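C-domain type II peptide synthetase (Streptomyces globisporus, PDB 4ZNM) is a condensation-domain protein of the type II peptide synthetase kind, with the two-lobed fold of that family. Local coordinates at residues G296-S301 / A373-A378; S267-M272 / I414-S419; A359-A362 / Q367-V370; R224-E229 / T284-I289; Y176-R179 / P183-P186. One frame throughout, in Å; residues are numbered along the deposited sequence.

How the contacts relate
The five contacts are spread over a condensation domain. Contacts 2, 3 and 4 all reach the mixed sheet with strands 366-373 and 410-416. Contact 2 packs a helix on its face. Contacts 3 and 4 work at its 227-229 end and are joined by a probable hydrogen bond between L228 N and Q367 O, 2.7 Å long. Contact 1 is a surface contact between two loops, linked to contact 2 by a probable hydrogen bond from V374 N to I414 O. Contacts 2 to 5 are partly buried. Contact 5 stands apart, its centre about 51 Å from that of contact 4. Contacts 2 and 5 are purely apolar. Contacts 3 and 4 combine methyl packing with one bridging water each. Contact 1 rests on a CH-pi approach.

Contact 1. Residues G296-S301 / A373-A378; sequences GGRNNS and AVHAPA
H375 turns its ring toward G296 with CG anti to the backbone N (chi1 176°). A chi2 of 81° then swings the ring so that one face looks at the G296 backbone. G296 CA lies over that face, 4.1 Å from the centroid of the H375 ring and 26° off the normal. Its nearest ring atom is H375 CG, 3.8 Å from G296 CA. This is a CH-pi contact, and the lack of a side chain on G296 lets the ring settle directly on the main chain. R298 adds a looser touch. Its CB comes obliquely to the imidazole, 4.2 Å from H375 NE2. Beyond CB the arginine chain runs out straight. Its guanidinium pairs with D161, the aspartate of the His-His-x-x-x-Asp motif of condensation domains, bonds T306 O and makes a cation-pi contact with F310. The H375 ring also meets the W163 ring, the two planes nearly parallel. No hydrogen bond joins the two loops. They are held together here by a weak CH-pi contact and one oblique CB touch, while the polar end of R298 is held by D161 and T306.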
# COMPACT_ATOMS: atom_id res chain seq x y z
N GLY A 296 2.19 -4.34 8.11
CA GLY A 296 0.74 -4.27 8.05
C GLY A 296 0.13 -3.47 9.20
O GLY A 296 -0.92 -2.86 9.04
N GLY A 297 0.77 -3.49 10.37
CA GLY A 297 0.33 -2.70 11.52
C GLY A 297 -0.92 -3.27 12.20
O GLY A 297 -1.54 -2.62 13.04
N ARG A 298 -1.28 -4.50 11.83
CA ARG A 298 -2.48 -5.20 12.33
C ARG A 298 -2.19 -6.48 13.11
O ARG A 298 -2.87 -7.50 12.95
CB ARG A 298 -3.40 -5.51 11.17
CG ARG A 298 -3.93 -4.21 10.54
CD ARG A 298 -4.82 -4.53 9.43
NE ARG A 298 -5.38 -3.37 8.73
CZ ARG A 298 -6.62 -2.92 8.88
NH1 ARG A 298 -7.44 -3.44 9.79
NH2 ARG A 298 -7.05 -1.93 8.11
N ASN A 299 -1.20 -6.39 13.99
CA ASN A 299 -0.87 -7.49 14.89
C ASN A 299 -2.05 -7.82 15.81
O ASN A 299 -2.29 -8.97 16.13
CB ASN A 299 0.35 -7.11 15.73
CG ASN A 299 1.43 -6.44 14.90
OD1 ASN A 299 1.22 -5.37 14.31
ND2 ASN A 299 2.60 -7.07 14.86
N ASN A 300 -2.78 -6.80 16.24
CA ASN A 300 -3.87 -6.98 17.19
C ASN A 300 -5.16 -7.38 16.47
O ASN A 300 -5.80 -6.54 15.84
CB ASN A 300 -4.07 -5.68 17.97
CG ASN A 300 -5.07 -5.83 19.08
OD1 ASN A 300 -5.87 -6.77 19.09
ND2 ASN A 300 -5.04 -4.89 20.03
N SER A 301 -5.55 -8.64 16.60
CA SER A 301 -6.66 -9.19 15.82
C SER A 301 -8.03 -8.59 16.16
O SER A 301 -8.98 -8.73 15.38
CB SER A 301 -6.71 -10.72 15.98
OG SER A 301 -7.26 -11.11 17.23
N ALA A 373 5.49 -5.25 0.91
CA ALA A 373 4.50 -6.24 0.52
C ALA A 373 3.14 -5.69 0.91
O ALA A 373 2.94 -5.20 2.00
CB ALA A 373 4.78 -7.59 1.22
N VAL A 374 2.19 -5.77 -0.00
CA VAL A 374 0.82 -5.44 0.29
C VAL A 374 0.28 -6.41 1.32
O VAL A 374 0.40 -7.63 1.17
CB VAL A 374 -0.04 -5.48 -0.99
CG1 VAL A 374 -1.49 -5.22 -0.66
CG2 VAL A 374 0.43 -4.46 -1.97
N HIS A 375 -0.34 -5.87 2.35
CA HIS A 375 -0.91 -6.67 3.41
C HIS A 375 -2.43 -6.69 3.28
O HIS A 375 -3.11 -5.67 3.44
CB HIS A 375 -0.49 -6.13 4.78
CG HIS A 375 -1.11 -6.85 5.93
ND1 HIS A 375 -0.63 -8.05 6.41
CD2 HIS A 375 -2.18 -6.54 6.69
CE1 HIS A 375 -1.39 -8.46 7.42
NE2 HIS A 375 -2.34 -7.56 7.61
N ALA A 376 -2.97 -7.85 2.98
CA ALA A 376 -4.40 -7.98 2.75
C ALA A 376 -4.81 -9.40 3.11
O ALA A 376 -4.04 -10.33 2.91
CB ALA A 376 -4.74 -7.66 1.31
N PRO A 377 -6.02 -9.58 3.67
CA PRO A 377 -6.37 -10.95 4.07
C PRO A 377 -6.22 -11.96 2.92
O PRO A 377 -6.32 -11.60 1.73
CB PRO A 377 -7.84 -10.81 4.50
CG PRO A 377 -7.97 -9.39 4.90
CD PRO A 377 -7.10 -8.63 3.96
N ALA A 378 -5.95 -13.21 3.28
CA ALA A 378 -5.70 -14.27 2.31
C ALA A 378 -6.95 -14.56 1.48
O ALA A 378 -8.06 -14.65 2.03
CB ALA A 378 -5.22 -15.53 3.02

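Contact 2. Residues S267-M272 / I414-S419; sequences SPFMTM and IHIDPS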
# COMPACT_ATOMS: atom_id res chain seq x y z
N SER A 267 10.11 -16.33 3.66
CA SER A 267 8.93 -15.96 2.89
C SER A 267 9.34 -15.45 1.49
O SER A 267 10.48 -14.97 1.30
CB SER A 267 8.13 -14.89 3.61
OG SER A 267 8.87 -13.69 3.59
N PRO A 268 8.42 -15.52 0.51
CA PRO A 268 8.73 -14.95 -0.81
C PRO A 268 9.04 -13.46 -0.73
O PRO A 268 9.78 -12.93 -1.55
CB PRO A 268 7.46 -15.21 -1.63
CG PRO A 268 6.82 -16.41 -0.96
CD PRO A 268 7.14 -16.28 0.50
N PHE A 269 8.47 -12.77 0.25
CA PHE A 269 8.78 -11.36 0.37
C PHE A 269 10.22 -11.12 0.79
O PHE A 269 10.85 -10.18 0.30
CB PHE A 269 7.89 -10.65 1.37
CG PHE A 269 8.19 -9.20 1.46
CD1 PHE A 269 7.94 -8.39 0.37
CD2 PHE A 269 8.78 -8.65 2.58
CE1 PHE A 269 8.22 -7.05 0.42
CE2 PHE A 269 9.07 -7.30 2.63
CZ PHE A 269 8.79 -6.50 1.55
N MSE A 270 10.73 -11.93 1.72
CA MSE A 270 12.11 -11.79 2.17
C MSE A 270 13.05 -11.99 1.01
O MSE A 270 14.04 -11.28 0.91
CB MSE A 270 12.45 -12.78 3.25
CG MSE A 270 11.86 -12.49 4.59
SE MSE A 270 12.12 -14.01 5.80
CE MSE A 270 11.04 -13.19 7.22
N THR A 271 12.78 -12.99 0.17
CA THR A 271 13.57 -13.21 -1.05
C THR A 271 13.56 -11.99 -1.99
O THR A 271 14.61 -11.55 -2.48
CB THR A 271 13.05 -14.43 -1.83
OG1 THR A 271 13.03 -15.58 -0.96
CG2 THR A 271 13.95 -14.73 -3.03
N MSE A 272 12.38 -11.44 -2.26
CA MSE A 272 12.30 -10.29 -3.16
C MSE A 272 12.95 -9.03 -2.53
O MSE A 272 13.62 -8.25 -3.23
CB MSE A 272 10.83 -10.06 -3.55
CG MSE A 272 10.27 -11.23 -4.52
SE MSE A 272 8.50 -10.79 -4.96
CE MSE A 272 8.88 -9.44 -6.31
N ILE A 414 4.50 -4.78 -3.76
CA ILE A 414 4.40 -6.14 -4.29
C ILE A 414 3.20 -6.86 -3.70
O ILE A 414 3.15 -7.03 -2.48
CB ILE A 414 5.64 -6.97 -3.96
CG1 ILE A 414 6.94 -6.21 -4.27
CG2 ILE A 414 5.60 -8.29 -4.70
CD1 ILE A 414 7.16 -5.93 -5.69
N HIS A 415 2.26 -7.33 -4.53
CA HIS A 415 1.24 -8.26 -4.05
C HIS A 415 1.67 -9.69 -4.34
O HIS A 415 1.93 -10.05 -5.47
CB HIS A 415 -0.13 -7.99 -4.67
CG HIS A 415 -1.16 -8.99 -4.26
ND1 HIS A 415 -1.67 -9.95 -5.13
CD2 HIS A 415 -1.75 -9.23 -3.06
CE1 HIS A 415 -2.54 -10.70 -4.48
NE2 HIS A 415 -2.60 -10.29 -3.23
N ILE A 416 1.70 -10.51 -3.30
CA ILE A 416 2.14 -11.90 -3.42
C ILE A 416 0.92 -12.80 -3.29
O ILE A 416 0.30 -12.90 -2.23
CB ILE A 416 3.21 -12.22 -2.38
CG1 ILE A 416 4.45 -11.38 -2.66
CG2 ILE A 416 3.55 -13.72 -2.40
CD1 ILE A 416 5.31 -11.17 -1.47
N ASP A 417 0.55 -13.43 -4.38
CA ASP A 417 -0.65 -14.22 -4.40
C ASP A 417 -0.42 -15.58 -3.74
O ASP A 417 0.71 -16.12 -3.80
CB ASP A 417 -1.15 -14.40 -5.82
CG ASP A 417 -2.64 -14.59 -5.89
OD1 ASP A 417 -3.07 -15.76 -5.80
OD2 ASP A 417 -3.37 -13.57 -6.00
N PRO A 418 -1.47 -16.13 -3.10
CA PRO A 418 -1.42 -17.51 -2.58
C PRO A 418 -1.18 -18.53 -3.68
O PRO A 418 -0.45 -19.50 -3.49
CB PRO A 418 -2.82 -17.70 -1.95
CG PRO A 418 -3.30 -16.33 -1.65
CD PRO A 418 -2.74 -15.46 -2.74
N SER A 419 -1.79 -18.28 -4.84
CA SER A 419 -1.66 -19.16 -6.01
C SER A 419 -0.20 -19.34 -6.44
O SER A 419 0.13 -20.29 -7.15
CB SER A 419 -2.46 -18.60 -7.19
OG SER A 419 -2.09 -17.24 -7.43
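The ends of the M272 and I414 side chains meet tip to tip. The selenomethionine places both SE and CE against one methyl: M272 CE lies 3.8 Å from I414 CG2, and M272 SE is equally close to it. A bend at chi3 (78°) turns the M272 CE methyl so that it also approaches I414 CD1, at 4.0 Å. The second meeting has a different shape. I416 CD1 comes in beside the root of the F269 side chain, 3.9 Å from F269 CB. It lies at the edge of the phenyl ring, near its plane, and not over a face. The other branch, I416 CG2, meets the flank of the proline at 4.3 Å from P268 CB. I416 thus spreads its branches over the first turn of the helix. That turn is capped by S267, whose OG accepts from M270 N at 3.2 Å. F269 leans further onto A373, and M272 onto V249 and M422. I414 and I416 alternate with H415, whose ring stacks on W394. The short helix and strand segments run at 146° to each other, with axes 10.2 Å apart. This is a helix packed on the face of a mixed beta sheet, as expected for the alpha/beta lobes of the condensation-domain fold.

Contact 3. Residues A359-A362 / Q367-V370; sequences ASAA and QISV
This contact, between A361 and I368 with S360 and Q367 beside them, joins a loop to the strand that follows it closely in the chain. The loop precedes strand 366-373, which lies in the mixed sheet between strands 227-229 and 410-416. One methyl does most of the touching. I368 CG2 lies 3.9 Å from A361 CA and 4.2 Å from A361 CB, so it rests alongside the alanine. The same I368 CG2 lies 3.6 Å from S360 O. The torsion at CB explains this. With chi1 at 60°, CG1 takes the position between the backbone N and the carbonyl carbon, and CG2 is left beside the N, where the loop passes. I368 also packs on I225 and F313. The polar link is indirect. A water donates to A361 O at 2.9 Å and accepts from I368 N, also at 2.9 Å. It links the two backbones where no direct hydrogen bond crosses. The Q367 side chain leaves the contact, and its NE2 donates to D408 and N429. S360 is modelled in two conformers, so details at that residue carry less weight. The two loop carbonyls thus fare differently: S360 O is buried against the I368 CG2 methyl with no partner in the model, while A361 O shares one water with I368 N.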
# COMPACT_ATOMS: atom_id res chain seq x y z
N ALA A 359 18.24 11.57 6.87
CA ALA A 359 18.93 12.74 6.31
C ALA A 359 19.12 12.74 4.78
O ALA A 359 19.68 13.69 4.24
CB ALA A 359 20.27 12.89 6.97
N SER A 360 18.65 11.69 4.10
CA SER A 360 18.62 11.64 2.63
C SER A 360 17.19 11.56 2.06
O SER A 360 16.96 11.08 0.95
CB SER A 360 19.45 10.47 2.13
OG SER A 360 20.78 10.90 1.88
N ALA A 361 16.24 12.06 2.84
CA ALA A 361 14.88 12.16 2.40
C ALA A 361 14.68 13.47 1.71
O ALA A 361 14.00 13.54 0.66
CB ALA A 361 13.91 12.03 3.57
N ALA A 362 15.30 14.50 2.29
CA ALA A 362 14.94 15.87 1.95
C ALA A 362 16.07 16.47 1.15
O ALA A 362 16.11 17.70 0.88
CB ALA A 362 14.64 16.70 3.23
N GLN A 367 16.12 10.88 -3.01
CA GLN A 367 14.94 10.51 -2.27
C GLN A 367 15.05 9.12 -1.68
O GLN A 367 15.79 8.26 -2.16
CB GLN A 367 13.70 10.55 -3.16
CG GLN A 367 13.22 11.91 -3.55
CD GLN A 367 11.98 11.82 -4.45
OE1 GLN A 367 12.04 11.25 -5.53
NE2 GLN A 367 10.84 12.33 -3.97
N ILE A 368 14.27 8.87 -0.65
CA ILE A 368 14.28 7.55 -0.10
C ILE A 368 13.28 6.66 -0.86
O ILE A 368 12.29 7.14 -1.41
CB ILE A 368 13.99 7.54 1.38
CG1 ILE A 368 12.64 8.14 1.69
CG2 ILE A 368 15.07 8.31 2.13
CD1 ILE A 368 11.93 7.31 2.70
N SER A 369 13.59 5.37 -0.87
CA SER A 369 12.70 4.38 -1.41
C SER A 369 12.23 3.43 -0.32
O SER A 369 12.90 3.21 0.69
CB SER A 369 13.38 3.59 -2.53
OG SER A 369 14.25 2.63 -1.99
N VAL A 370 11.04 2.91 -0.54
CA VAL A 370 10.39 1.95 0.32
C VAL A 370 10.10 0.68 -0.49
O VAL A 370 9.67 0.76 -1.64
CB VAL A 370 9.07 2.52 0.89
CG1 VAL A 370 8.41 1.53 1.81
CG2 VAL A 370 9.30 3.82 1.64
O HOH W 1 12.50 11.10 0.03

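Contact 4. Residues R224-E229 / T284-I289; sequences RIIGLE and TGELDI
I226 sends its longer branch toward T284 and E286. The path starts at CB, which points at the loop after helix 268-284. From CB the chain goes to CG1, held anti to the backbone N (chi1 -167°). CG1 acts as a spacer and carries CD1 out to the loop. The shorter branch, CG2, stays back between the backbone N and the carbonyl carbon. The tip, CD1, does the touching. I226 CD1 lies 3.6 Å from T284 OG1, where the two side chains meet tip to tip, and 4.2 Å from T284 CG2. E286 is met differently. The isoleucine and glutamate chains run alongside each other in opposite senses, with E286 CB and CG each 4.0 Å from I226 CD1. The glutamate chain bends only beyond these touching atoms. T284 OG1 also has polar partners. It accepts from E286 N at 3.1 Å with an angle of 160°, which makes an ST turn, and it is also hydrogen-bonded to L280 O. G285, with positive phi, sits inside this turn just after the helix. Further along, a water donates to R224 O at 2.7 Å and to D288 O at 3.1 Å, bridging the two backbones. D288 itself pairs with R317. I226 packs on L280 and V291 as well, and its backbone bonds to T290. The labour is divided: a methyl covers a hydroxyl already bonded to E286 N in the ST turn and to L280 O of the helix, while a single water makes the polar link across the segments.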
# COMPACT_ATOMS: atom_id res chain seq x y z
N ARG A 224 21.74 5.35 8.04
CA ARG A 224 21.06 6.31 7.21
C ARG A 224 20.28 5.51 6.17
O ARG A 224 20.87 4.70 5.47
CB ARG A 224 22.05 7.26 6.53
CG ARG A 224 22.91 8.10 7.49
CD ARG A 224 22.14 9.30 8.03
NE ARG A 224 23.00 10.22 8.77
CZ ARG A 224 23.47 10.00 10.00
NH1 ARG A 224 23.19 8.87 10.64
NH2 ARG A 224 24.23 10.91 10.59
N ILE A 225 18.97 5.73 6.09
CA ILE A 225 18.17 5.14 5.02
C ILE A 225 18.87 5.45 3.69
O ILE A 225 19.29 6.57 3.47
CB ILE A 225 16.73 5.65 5.01
CG1 ILE A 225 15.97 5.11 6.23
CG2 ILE A 225 16.03 5.19 3.75
CD1 ILE A 225 14.64 5.83 6.50
N ILE A 226 18.96 4.46 2.81
CA ILE A 226 19.66 4.63 1.55
C ILE A 226 18.81 5.52 0.62
O ILE A 226 17.59 5.32 0.48
CB ILE A 226 19.99 3.25 0.92
CG1 ILE A 226 20.99 3.38 -0.23
CG2 ILE A 226 18.79 2.60 0.39
CD1 ILE A 226 21.95 2.23 -0.27
N GLY A 227 19.47 6.51 0.03
CA GLY A 227 18.85 7.41 -0.94
C GLY A 227 19.11 7.03 -2.38
O GLY A 227 20.17 6.51 -2.72
N LEU A 228 18.10 7.25 -3.23
CA LEU A 228 18.25 7.11 -4.68
C LEU A 228 18.49 8.48 -5.32
O LEU A 228 17.75 9.43 -5.05
CB LEU A 228 17.00 6.49 -5.30
CG LEU A 228 16.62 5.10 -4.81
CD1 LEU A 228 15.34 4.70 -5.52
CD2 LEU A 228 17.77 4.12 -5.09
N GLU A 229 19.50 8.58 -6.18
CA GLU A 229 19.80 9.87 -6.78
C GLU A 229 18.70 10.18 -7.77
O GLU A 229 18.39 9.36 -8.64
CB GLU A 229 21.16 9.87 -7.47
CG GLU A 229 21.58 11.25 -7.97
CD GLU A 229 22.94 11.23 -8.64
OE1 GLU A 229 23.47 10.12 -8.88
OE2 GLU A 229 23.47 12.32 -8.94
N THR A 284 24.67 1.37 -5.81
CA THR A 284 25.22 2.45 -4.97
C THR A 284 26.60 2.14 -4.40
O THR A 284 27.27 3.03 -3.89
CB THR A 284 24.30 2.74 -3.79
OG1 THR A 284 24.34 1.63 -2.89
CG2 THR A 284 22.86 2.97 -4.27
N GLY A 285 27.02 0.89 -4.49
CA GLY A 285 28.23 0.44 -3.84
C GLY A 285 28.09 0.08 -2.35
O GLY A 285 28.96 -0.58 -1.81
N GLU A 286 27.03 0.54 -1.69
CA GLU A 286 26.89 0.31 -0.25
C GLU A 286 26.73 -1.18 0.15
O GLU A 286 26.17 -1.97 -0.59
CB GLU A 286 25.70 1.09 0.28
CG GLU A 286 25.86 2.60 0.20
CD GLU A 286 26.87 3.10 1.21
OE1 GLU A 286 26.59 3.00 2.42
OE2 GLU A 286 27.95 3.58 0.78
N LEU A 287 27.22 -1.53 1.33
CA LEU A 287 27.09 -2.86 1.91
C LEU A 287 26.26 -2.81 3.19
O LEU A 287 25.58 -3.78 3.52
CB LEU A 287 28.47 -3.45 2.20
CG LEU A 287 29.19 -3.96 0.94
CD1 LEU A 287 30.66 -4.20 1.21
CD2 LEU A 287 28.53 -5.23 0.40
N ASP A 288 26.33 -1.69 3.90
CA ASP A 288 25.48 -1.41 5.06
C ASP A 288 24.22 -0.75 4.53
O ASP A 288 24.23 0.44 4.17
CB ASP A 288 26.21 -0.52 6.08
CG ASP A 288 25.28 0.10 7.12
OD1 ASP A 288 24.25 -0.51 7.46
OD2 ASP A 288 25.56 1.24 7.58
N ILE A 289 23.14 -1.52 4.48
CA ILE A 289 21.96 -1.12 3.73
C ILE A 289 20.73 -1.01 4.62
O ILE A 289 20.26 -2.00 5.19
CB ILE A 289 21.72 -2.11 2.58
CG1 ILE A 289 22.87 -1.98 1.56
CG2 ILE A 289 20.38 -1.85 1.92
CD1 ILE A 289 22.67 -2.80 0.32
O HOH W 2 21.90 2.48 4.31

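Contact 5. Residues Y176-R179 / P183-P186; sequences YAAR and PVPP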
# COMPACT_ATOMS: atom_id res chain seq x y z
N TYR A 176 -25.09 -5.60 0.46
CA TYR A 176 -25.87 -5.63 -0.78
C TYR A 176 -26.70 -6.92 -0.86
O TYR A 176 -27.91 -6.89 -1.04
CB TYR A 176 -24.93 -5.50 -2.01
CG TYR A 176 -25.62 -5.81 -3.32
CD1 TYR A 176 -26.32 -4.82 -3.99
CD2 TYR A 176 -25.57 -7.07 -3.89
CE1 TYR A 176 -26.95 -5.07 -5.17
CE2 TYR A 176 -26.22 -7.35 -5.08
CZ TYR A 176 -26.91 -6.34 -5.72
OH TYR A 176 -27.55 -6.58 -6.89
N ALA A 177 -26.04 -8.06 -0.69
CA ALA A 177 -26.75 -9.33 -0.74
C ALA A 177 -27.85 -9.36 0.29
O ALA A 177 -28.94 -9.81 -0.01
CB ALA A 177 -25.80 -10.47 -0.53
N ALA A 178 -27.60 -8.89 1.50
CA ALA A 178 -28.66 -8.98 2.50
C ALA A 178 -29.87 -8.12 2.07
O ALA A 178 -31.01 -8.54 2.20
CB ALA A 178 -28.17 -8.55 3.86
N ARG A 179 -29.61 -6.93 1.53
CA ARG A 179 -30.70 -6.06 1.04
C ARG A 179 -31.49 -6.73 -0.06
O ARG A 179 -32.71 -6.59 -0.11
CB ARG A 179 -30.13 -4.73 0.52
CG ARG A 179 -29.84 -3.76 1.61
CD ARG A 179 -29.34 -2.43 1.06
NE ARG A 179 -29.17 -1.49 2.15
CZ ARG A 179 -30.15 -0.72 2.62
NH1 ARG A 179 -31.35 -0.76 2.06
NH2 ARG A 179 -29.92 0.11 3.62
N PRO A 183 -28.77 -15.17 0.66
CA PRO A 183 -28.13 -15.68 1.86
C PRO A 183 -26.67 -15.27 1.97
O PRO A 183 -25.89 -15.37 0.99
CB PRO A 183 -28.28 -17.20 1.70
CG PRO A 183 -28.21 -17.40 0.23
CD PRO A 183 -28.85 -16.19 -0.40
N VAL A 184 -26.34 -14.73 3.14
CA VAL A 184 -24.98 -14.33 3.51
C VAL A 184 -24.90 -14.48 5.01
O VAL A 184 -25.89 -14.31 5.69
CB VAL A 184 -24.60 -12.86 3.11
CG1 VAL A 184 -24.10 -12.75 1.65
CG2 VAL A 184 -25.74 -11.91 3.37
N PRO A 185 -23.72 -14.76 5.54
CA PRO A 185 -23.55 -14.78 6.99
C PRO A 185 -23.57 -13.39 7.58
O PRO A 185 -23.34 -12.40 6.84
CB PRO A 185 -22.18 -15.43 7.16
CG PRO A 185 -21.43 -14.93 5.95
CD PRO A 185 -22.44 -14.93 4.83
N PRO A 186 -23.84 -13.28 8.89
CA PRO A 186 -23.77 -11.95 9.50
C PRO A 186 -22.35 -11.40 9.47
O PRO A 186 -21.39 -12.18 9.52
CB PRO A 186 -24.22 -12.19 10.94
CG PRO A 186 -23.90 -13.63 11.19
CD PRO A 186 -24.19 -14.32 9.87
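V184 puts its two methyls on A177 and A178, and its conformation decides which methyl meets which alanine. The backbone of V184 is extended, and CB points toward the helix. With chi1 at -85°, CG1 lies beside the backbone N and roughly opposite the carbonyl carbon. This branch reaches A177, with V184 CG1 3.6 Å from A177 CB, a snug methyl-to-methyl fit. CG2 takes the slot between the N and the carbonyl carbon and faces the next residue of the helix. There V184 CG2 lies 4.2 Å from A178 CB and 4.0 Å from A178 N. It is also 4.2 Å from A177 CB, so the branch straddles the two alanines. The valine fork therefore sits on the helix surface where the side chains are short. No hydrogen bond crosses between the two segments. The phi of P183 is fixed by its own ring, and P185 restricts the backbone of V184, the residue before it. P185 O accepts from N174 ND2, a second tie to the same helix. The larger side chains of the helix segment face helix 60-73, where Y176 packs on T62, L63 and A66 and R179 makes a salt bridge with D69. A bound sodium ion is about 9 Å from the A177 side chain. This is a helix end with the following chain folded back along it, here closing helix 162-180, which follows the His-His-x-x-x-Asp motif in the condensation-domain fold.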